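Local coordinates for glycerate dehydrogenase/glyoxylate reductase (Thermus thermophilus, PDB 2CUK), which probably catalyses the NAD(P)H-dependent reduction of glyoxylate and hydroxypyruvate as a member of the D-isomer specific 2-hydroxyacid dehydrogenase family, at residues 237-240 with 241-245; 103-106 with 107-111; 71-75 with 76-80. All coordinates share one frame; numbering follows the deposited sequence.

Contact 1 of 3, residues 237-240 with 241-245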
loop_
_atom_site.group_PDB
_atom_site.type_symbol
_atom_site.label_atom_id
_atom_site.label_comp_id
_atom_site.label_asym_id
_atom_site.label_seq_id
_atom_site.Cartn_x
_atom_site.Cartn_y
_atom_site.Cartn_z
ATOM N N GLU A 237 -6.432 -22.132 10.393
ATOM C CA GLU A 237 -6.342 -23.332 9.572
ATOM C C GLU A 237 -7.374 -23.310 8.445
ATOM O O GLU A 237 -7.107 -23.700 7.316
ATOM C CB GLU A 237 -6.578 -24.546 10.473
ATOM C CG GLU A 237 -6.530 -25.863 9.699
ATOM C CD GLU A 237 -5.881 -26.926 10.557
ATOM O OE1 GLU A 237 -5.514 -26.624 11.685
ATOM O OE2 GLU A 237 -5.748 -28.054 10.087
ATOM N N ALA A 238 -8.579 -22.830 8.731
ATOM C CA ALA A 238 -9.623 -22.738 7.717
ATOM C C ALA A 238 -9.256 -21.717 6.643
ATOM O O ALA A 238 -9.571 -21.906 5.470
ATOM C CB ALA A 238 -10.956 -22.363 8.366
ATOM N N LEU A 239 -8.590 -20.636 7.039
ATOM C CA LEU A 239 -8.188 -19.618 6.077
ATOM C C LEU A 239 -7.225 -20.231 5.057
ATOM O O LEU A 239 -7.318 -19.949 3.863
ATOM C CB LEU A 239 -7.518 -18.437 6.784
ATOM C CG LEU A 239 -7.055 -17.313 5.846
ATOM C CD1 LEU A 239 -8.241 -16.769 5.053
ATOM C CD2 LEU A 239 -6.411 -16.198 6.671
ATOM N N VAL A 240 -6.302 -21.066 5.533
ATOM C CA VAL A 240 -5.350 -21.734 4.648
ATOM C C VAL A 240 -6.120 -22.536 3.598
ATOM O O VAL A 240 -5.802 -22.500 2.413
ATOM C CB VAL A 240 -4.429 -22.710 5.427
ATOM C CG1 VAL A 240 -3.646 -23.581 4.437
ATOM C CG2 VAL A 240 -3.463 -21.932 6.313
ATOM N N GLU A 241 -7.137 -23.258 4.052
ATOM C CA GLU A 241 -7.966 -24.060 3.158
ATOM C C GLU A 241 -8.616 -23.205 2.068
ATOM O O GLU A 241 -8.555 -23.541 0.886
ATOM C CB GLU A 241 -9.056 -24.770 3.961
ATOM C CG GLU A 241 -8.532 -25.801 4.955
ATOM C CD GLU A 241 -9.629 -26.370 5.850
ATOM O OE1 GLU A 241 -10.816 -26.304 5.462
ATOM O OE2 GLU A 241 -9.307 -26.896 6.935
ATOM N N ALA A 242 -9.226 -22.097 2.484
ATOM C CA ALA A 242 -9.923 -21.180 1.585
ATOM C C ALA A 242 -9.016 -20.442 0.618
ATOM O O ALA A 242 -9.460 -20.004 -0.449
ATOM C CB ALA A 242 -10.732 -20.162 2.409
ATOM N N LEU A 243 -7.748 -20.298 0.982
ATOM C CA LEU A 243 -6.798 -19.587 0.135
ATOM C C LEU A 243 -6.243 -20.420 -1.007
ATOM O O LEU A 243 -5.667 -19.877 -1.947
ATOM C CB LEU A 243 -5.635 -19.052 0.978
ATOM C CG LEU A 243 -5.942 -17.820 1.836
ATOM C CD1 LEU A 243 -4.776 -17.535 2.747
ATOM C CD2 LEU A 243 -6.215 -16.626 0.938
ATOM N N ARG A 244 -6.419 -21.734 -0.945
ATOM C CA ARG A 244 -5.883 -22.575 -2.006
ATOM C C ARG A 244 -6.561 -22.364 -3.352
ATOM O O ARG A 244 -5.929 -22.537 -4.390
ATOM C CB ARG A 244 -5.923 -24.050 -1.591
ATOM C CG ARG A 244 -4.986 -24.344 -0.426
ATOM C CD ARG A 244 -4.742 -25.828 -0.220
ATOM N NE ARG A 244 -3.984 -26.085 1.007
ATOM C CZ ARG A 244 -2.712 -25.746 1.197
ATOM N NH1 ARG A 244 -2.031 -25.131 0.238
ATOM N NH2 ARG A 244 -2.120 -26.019 2.353
ATOM N N GLY A 245 -7.832 -21.962 -3.345
ATOM C CA GLY A 245 -8.524 -21.739 -4.605
ATOM C C GLY A 245 -9.808 -20.922 -4.546
ATOM O O GLY A 245 -10.254 -20.387 -5.564
#
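The carbonyl oxygen of V240 accepts two weak hydrogen bonds, from L243 N at 3.3 Å and from R244 N at 3.5 Å. The same L243 N also bonds L239 O at 2.9 Å, so this amide is shared by two carbonyls. One residue earlier the regular pattern is intact, with A242 N on A238 O at 3.0 Å.

The side chains follow the same spacing. R244 runs alongside V240, and V240 CG1 sits over one face of its guanidinium, 3.6 Å from NH2. On the buried flank, L239 CG meets L243 CD1 at 3.9 Å. E241 reaches back along the helix, crossing E237 at a slant: with CG beside its own backbone N (chi1 -65°), that carbon comes 3.5 Å from E237 O, and the two carboxylate planes stand 89° apart. E241 OE2 forms a salt bridge with R213, which probably offsets the nearby like charge of E237. With an alanine at E241 the carboxylate is gone, and R213 would probably lose this mate while E237 O lost the CG that lies beside it.

Helix 236-243 is the crossover of the beta-alpha-beta unit between strands 224-227 and 249-252. L239 touches L252, L243 touches A250, and helix 213-216 receives A238 and L239.

Contact 2 of 3, residues 103-106 with 107-111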
loop_
_atom_site.group_PDB
_atom_site.type_symbol
_atom_site.label_atom_id
_atom_site.label_comp_id
_atom_site.label_asym_id
_atom_site.label_seq_id
_atom_site.Cartn_x
_atom_site.Cartn_y
_atom_site.Cartn_z
ATOM N N ALA A 103 -5.752 2.291 10.147
ATOM C CA ALA A 103 -6.555 2.377 8.935
ATOM C C ALA A 103 -5.626 2.395 7.736
ATOM O O ALA A 103 -5.919 1.795 6.701
ATOM C CB ALA A 103 -7.414 3.647 8.952
ATOM N N ASP A 104 -4.502 3.095 7.879
ATOM C CA ASP A 104 -3.564 3.230 6.774
ATOM C C ASP A 104 -3.023 1.867 6.344
ATOM O O ASP A 104 -2.931 1.540 5.169
ATOM C CB ASP A 104 -2.407 4.117 7.231
ATOM C CG ASP A 104 -2.823 5.579 7.150
ATOM O OD1 ASP A 104 -3.879 5.845 6.575
ATOM O OD2 ASP A 104 -2.097 6.428 7.662
ATOM N N LEU A 105 -2.623 1.073 7.357
ATOM C CA LEU A 105 -2.046 -0.228 7.059
ATOM C C LEU A 105 -3.098 -1.217 6.565
ATOM O O LEU A 105 -2.820 -2.138 5.805
ATOM C CB LEU A 105 -1.377 -0.767 8.321
ATOM C CG LEU A 105 -0.684 -2.109 8.073
ATOM C CD1 LEU A 105 0.829 -1.964 7.876
ATOM C CD2 LEU A 105 -0.873 -3.095 9.226
ATOM N N THR A 106 -4.337 -1.038 7.064
ATOM C CA THR A 106 -5.420 -1.846 6.521
ATOM C C THR A 106 -5.494 -1.654 5.010
ATOM O O THR A 106 -5.540 -2.605 4.240
ATOM C CB THR A 106 -6.743 -1.432 7.175
ATOM O OG1 THR A 106 -6.656 -1.645 8.588
ATOM C CG2 THR A 106 -7.890 -2.283 6.615
ATOM N N LEU A 107 -5.484 -0.393 4.597
ATOM C CA LEU A 107 -5.510 -0.071 3.178
ATOM C C LEU A 107 -4.257 -0.579 2.473
ATOM O O LEU A 107 -4.330 -1.065 1.352
ATOM C CB LEU A 107 -5.642 1.442 2.972
ATOM C CG LEU A 107 -7.068 1.948 2.729
ATOM C CD1 LEU A 107 -7.559 1.411 1.398
ATOM C CD2 LEU A 107 -7.993 1.509 3.859
ATOM N N ALA A 108 -3.109 -0.473 3.135
ATOM C CA ALA A 108 -1.855 -0.929 2.545
ATOM C C ALA A 108 -1.934 -2.428 2.235
ATOM O O ALA A 108 -1.435 -2.883 1.207
ATOM C CB ALA A 108 -0.698 -0.646 3.495
ATOM N N LEU A 109 -2.564 -3.187 3.131
ATOM C CA LEU A 109 -2.714 -4.630 2.956
ATOM C C LEU A 109 -3.705 -4.952 1.841
ATOM O O LEU A 109 -3.503 -5.892 1.070
ATOM C CB LEU A 109 -3.169 -5.285 4.270
ATOM C CG LEU A 109 -2.113 -5.410 5.378
ATOM C CD1 LEU A 109 -2.753 -5.951 6.659
ATOM C CD2 LEU A 109 -0.991 -6.332 4.909
ATOM N N LEU A 110 -4.780 -4.177 1.752
ATOM C CA LEU A 110 -5.764 -4.397 0.697
ATOM C C LEU A 110 -5.070 -4.234 -0.656
ATOM O O LEU A 110 -5.202 -5.079 -1.541
ATOM C CB LEU A 110 -6.917 -3.392 0.819
ATOM C CG LEU A 110 -7.871 -3.289 -0.380
ATOM C CD1 LEU A 110 -8.382 -4.668 -0.773
ATOM C CD2 LEU A 110 -9.025 -2.372 -0.031
ATOM N N LEU A 111 -4.318 -3.146 -0.803
ATOM C CA LEU A 111 -3.604 -2.869 -2.044
ATOM C C LEU A 111 -2.482 -3.873 -2.269
ATOM O O LEU A 111 -2.223 -4.273 -3.404
ATOM C CB LEU A 111 -3.037 -1.449 -2.021
ATOM C CG LEU A 111 -4.072 -0.323 -2.111
ATOM C CD1 LEU A 111 -3.432 1.016 -1.759
ATOM C CD2 LEU A 111 -4.647 -0.294 -3.523
#
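Peptide groups are the flat units that meet between 103-106 and 107-111, and the N-H donors stand out of the carbonyl planes by 17° to 30°, most for L109 N on L105 O. These belong to one alpha-helix, 99-114, which packs on the Rossmann-type NAD domain and takes part in the subunit interface. Four successive carbonyls accept from the amide four residues on. The A103 O to L107 N bond measures 3.1 Å, the D104 O to A108 N bond 2.9 Å, and T106 O to L110 N 3.0 Å. This unbroken series is the geometric evidence for a regular helix.

The aliphatic chains add a second layer of contacts to the backbone. L107 CD2 approaches A103 O to 3.5 Å, while L109 CG lies 3.4 Å from L105 O. The ends of L105 and L109 meet more loosely, L105 CD2 and L109 CD1 being 4.3 Å apart.

Each flank of the helix has a different neighbour. A103 and L107 face helix 154-165, touching A158 and V159, whereas T106 and L110 reach strand 196-199 at S198 and V196. A108 packs on L111 of the second subunit, and L111 in turn on A108 of that subunit. The D104 carboxylate joins both environments: OD1 forms a salt bridge with R162, and OD2 takes a hydrogen bond from Q143 of the second subunit, so both oxygens of this buried acid are satisfied.

T106 sets its hydroxyl beside its own backbone N (chi1 -60°). From that position OG1 is hydrogen-bonded to the carbonyl oxygen of T102, one turn back, and to OG1 of T228.

Contact 3 of 3, residues 71-75 with 76-80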
loop_
_atom_site.group_PDB
_atom_site.type_symbol
_atom_site.label_atom_id
_atom_site.label_comp_id
_atom_site.label_asym_id
_atom_site.label_seq_id
_atom_site.Cartn_x
_atom_site.Cartn_y
_atom_site.Cartn_z
ATOM N N CYS A 71 -1.768 2.161 30.549
ATOM C CA CYS A 71 -1.522 1.279 29.418
ATOM C C CYS A 71 -1.025 1.961 28.157
ATOM O O CYS A 71 -1.551 2.991 27.742
ATOM C CB CYS A 71 -2.790 0.495 29.077
ATOM S SG CYS A 71 -3.316 -0.623 30.378
ATOM N N TYR A 72 -0.006 1.361 27.552
ATOM C CA TYR A 72 0.557 1.859 26.310
ATOM C C TYR A 72 -0.181 1.066 25.232
ATOM O O TYR A 72 0.403 0.217 24.560
ATOM C CB TYR A 72 2.065 1.572 26.252
ATOM C CG TYR A 72 2.760 2.145 25.031
ATOM C CD1 TYR A 72 2.919 3.522 24.876
ATOM C CD2 TYR A 72 3.231 1.309 24.017
ATOM C CE1 TYR A 72 3.532 4.057 23.737
ATOM C CE2 TYR A 72 3.840 1.831 22.869
ATOM C CZ TYR A 72 3.986 3.202 22.736
ATOM O OH TYR A 72 4.571 3.717 21.599
ATOM N N SER A 73 -1.479 1.336 25.104
ATOM C CA SER A 73 -2.341 0.665 24.135
ATOM C C SER A 73 -3.788 1.116 24.334
ATOM O O SER A 73 -4.112 1.740 25.346
ATOM C CB SER A 73 -2.265 -0.854 24.314
ATOM O OG SER A 73 -2.647 -1.240 25.628
ATOM N N VAL A 74 -4.646 0.814 23.362
ATOM C CA VAL A 74 -6.059 1.165 23.456
ATOM C C VAL A 74 -6.791 0.011 24.142
ATOM O O VAL A 74 -7.678 0.226 24.968
ATOM C CB VAL A 74 -6.689 1.428 22.057
ATOM C CG1 VAL A 74 -6.484 0.228 21.144
ATOM C CG2 VAL A 74 -8.177 1.724 22.210
ATOM N N GLY A 75 -6.399 -1.214 23.805
ATOM C CA GLY A 75 -7.015 -2.378 24.415
ATOM C C GLY A 75 -6.453 -2.605 25.806
ATOM O O GLY A 75 -5.323 -2.203 26.092
ATOM N N VAL A 76 -7.233 -3.245 26.674
ATOM C CA VAL A 76 -6.797 -3.515 28.042
ATOM C C VAL A 76 -7.172 -4.919 28.527
ATOM O O VAL A 76 -7.298 -5.152 29.732
ATOM C CB VAL A 76 -7.401 -2.487 29.020
ATOM C CG1 VAL A 76 -6.875 -1.096 28.703
ATOM C CG2 VAL A 76 -8.921 -2.513 28.925
ATOM N N ASP A 77 -7.335 -5.852 27.595
ATOM C CA ASP A 77 -7.708 -7.221 27.947
ATOM C C ASP A 77 -6.620 -7.962 28.718
ATOM O O ASP A 77 -6.868 -9.025 29.286
ATOM C CB ASP A 77 -8.055 -8.016 26.687
ATOM C CG ASP A 77 -9.068 -7.308 25.810
ATOM O OD1 ASP A 77 -8.697 -6.301 25.165
ATOM O OD2 ASP A 77 -10.236 -7.750 25.773
ATOM N N HIS A 78 -5.417 -7.399 28.737
ATOM C CA HIS A 78 -4.289 -8.019 29.427
ATOM C C HIS A 78 -4.165 -7.547 30.871
ATOM O O HIS A 78 -3.227 -7.919 31.579
ATOM C CB HIS A 78 -2.996 -7.710 28.677
ATOM C CG HIS A 78 -2.810 -6.255 28.384
ATOM N ND1 HIS A 78 -1.867 -5.480 29.022
ATOM C CD2 HIS A 78 -3.468 -5.426 27.539
ATOM C CE1 HIS A 78 -1.951 -4.238 28.583
ATOM N NE2 HIS A 78 -2.915 -4.178 27.683
ATOM N N VAL A 79 -5.117 -6.726 31.300
ATOM C CA VAL A 79 -5.118 -6.194 32.655
ATOM C C VAL A 79 -6.397 -6.570 33.398
ATOM O O VAL A 79 -7.501 -6.293 32.927
ATOM C CB VAL A 79 -4.991 -4.654 32.639
ATOM C CG1 VAL A 79 -5.009 -4.110 34.064
ATOM C CG2 VAL A 79 -3.707 -4.245 31.923
ATOM N N ASP A 80 -6.247 -7.211 34.552
ATOM C CA ASP A 80 -7.403 -7.591 35.361
ATOM C C ASP A 80 -7.945 -6.287 35.938
ATOM O O ASP A 80 -7.483 -5.824 36.978
ATOM C CB ASP A 80 -6.982 -8.525 36.498
ATOM C CG ASP A 80 -8.169 -9.072 37.275
ATOM O OD1 ASP A 80 -9.151 -8.327 37.472
ATOM O OD2 ASP A 80 -8.117 -10.245 37.703
#
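Two side chains converge on a single backbone oxygen, G75 O, in a loop that has neither helix nor strand. H78 NE2 gives it a weak bond at 3.5 Å with an N-H...O angle of 142°. S73 OG donates a much firmer one at 2.9 Å, in the carbonyl plane. The serine reaches forward to it with OG between the backbone N and the carbonyl carbon (chi1 58°). S73 OG and G75 O both lie at the edge of the H78 ring, near its plane, and S73 OG is 3.6 Å from NE2.

A type I beta turn from V76 to V79, closed by V79 N on V76 O at 3.1 Å, brings the imidazole back to this carbonyl. V79 CG2 lies 3.6 Å above one face of the ring, offset toward its rim. The same methyl is 4.0 Å from C71 SG, which also meets V76 CG1 at 4.0 Å. C71 SG thus touches two valine methyls and lies obliquely to the H78 ring, with 5.0 Å from C71 SG to the centroid of the H78 ring.

The loop follows strand 68-70 and leads into helix 81-85, where D80 is the N-cap, bonded to A83 N. In relatives of this family the corresponding loop borders the substrate cleft, and a similar place is likely here.

H78 ND1 is hydrogen-bonded to D53 O, another carbonyl. With carbonyl oxygens at both ring nitrogens, the pattern is consistent with both carrying protons, which would make the imidazole a cation, although the weak NE2 bond makes this tentative.

How the contacts relate
Along the chain the order is contact 3, contact 2, contact 1. Contact 3 lies in the loop after strand 68-70 of the five-stranded parallel sheet, whereas contacts 1 and 2 belong to helices packed against the six-stranded one: helix 236-243 on strand 249-252, helix 99-114 on strand 196-199. The centres of contacts 1 and 2 are about 21 Å apart. Contact 3 lies across the chain's centre from both, its centre about 24 Å from that of contact 2 and about 32 Å from that of contact 1. This division is consistent with the family's two-domain plan, in which the cleft between the domains holds the active site. Contact 2 has several partners in the second subunit, and contact 3 touches it through Y72.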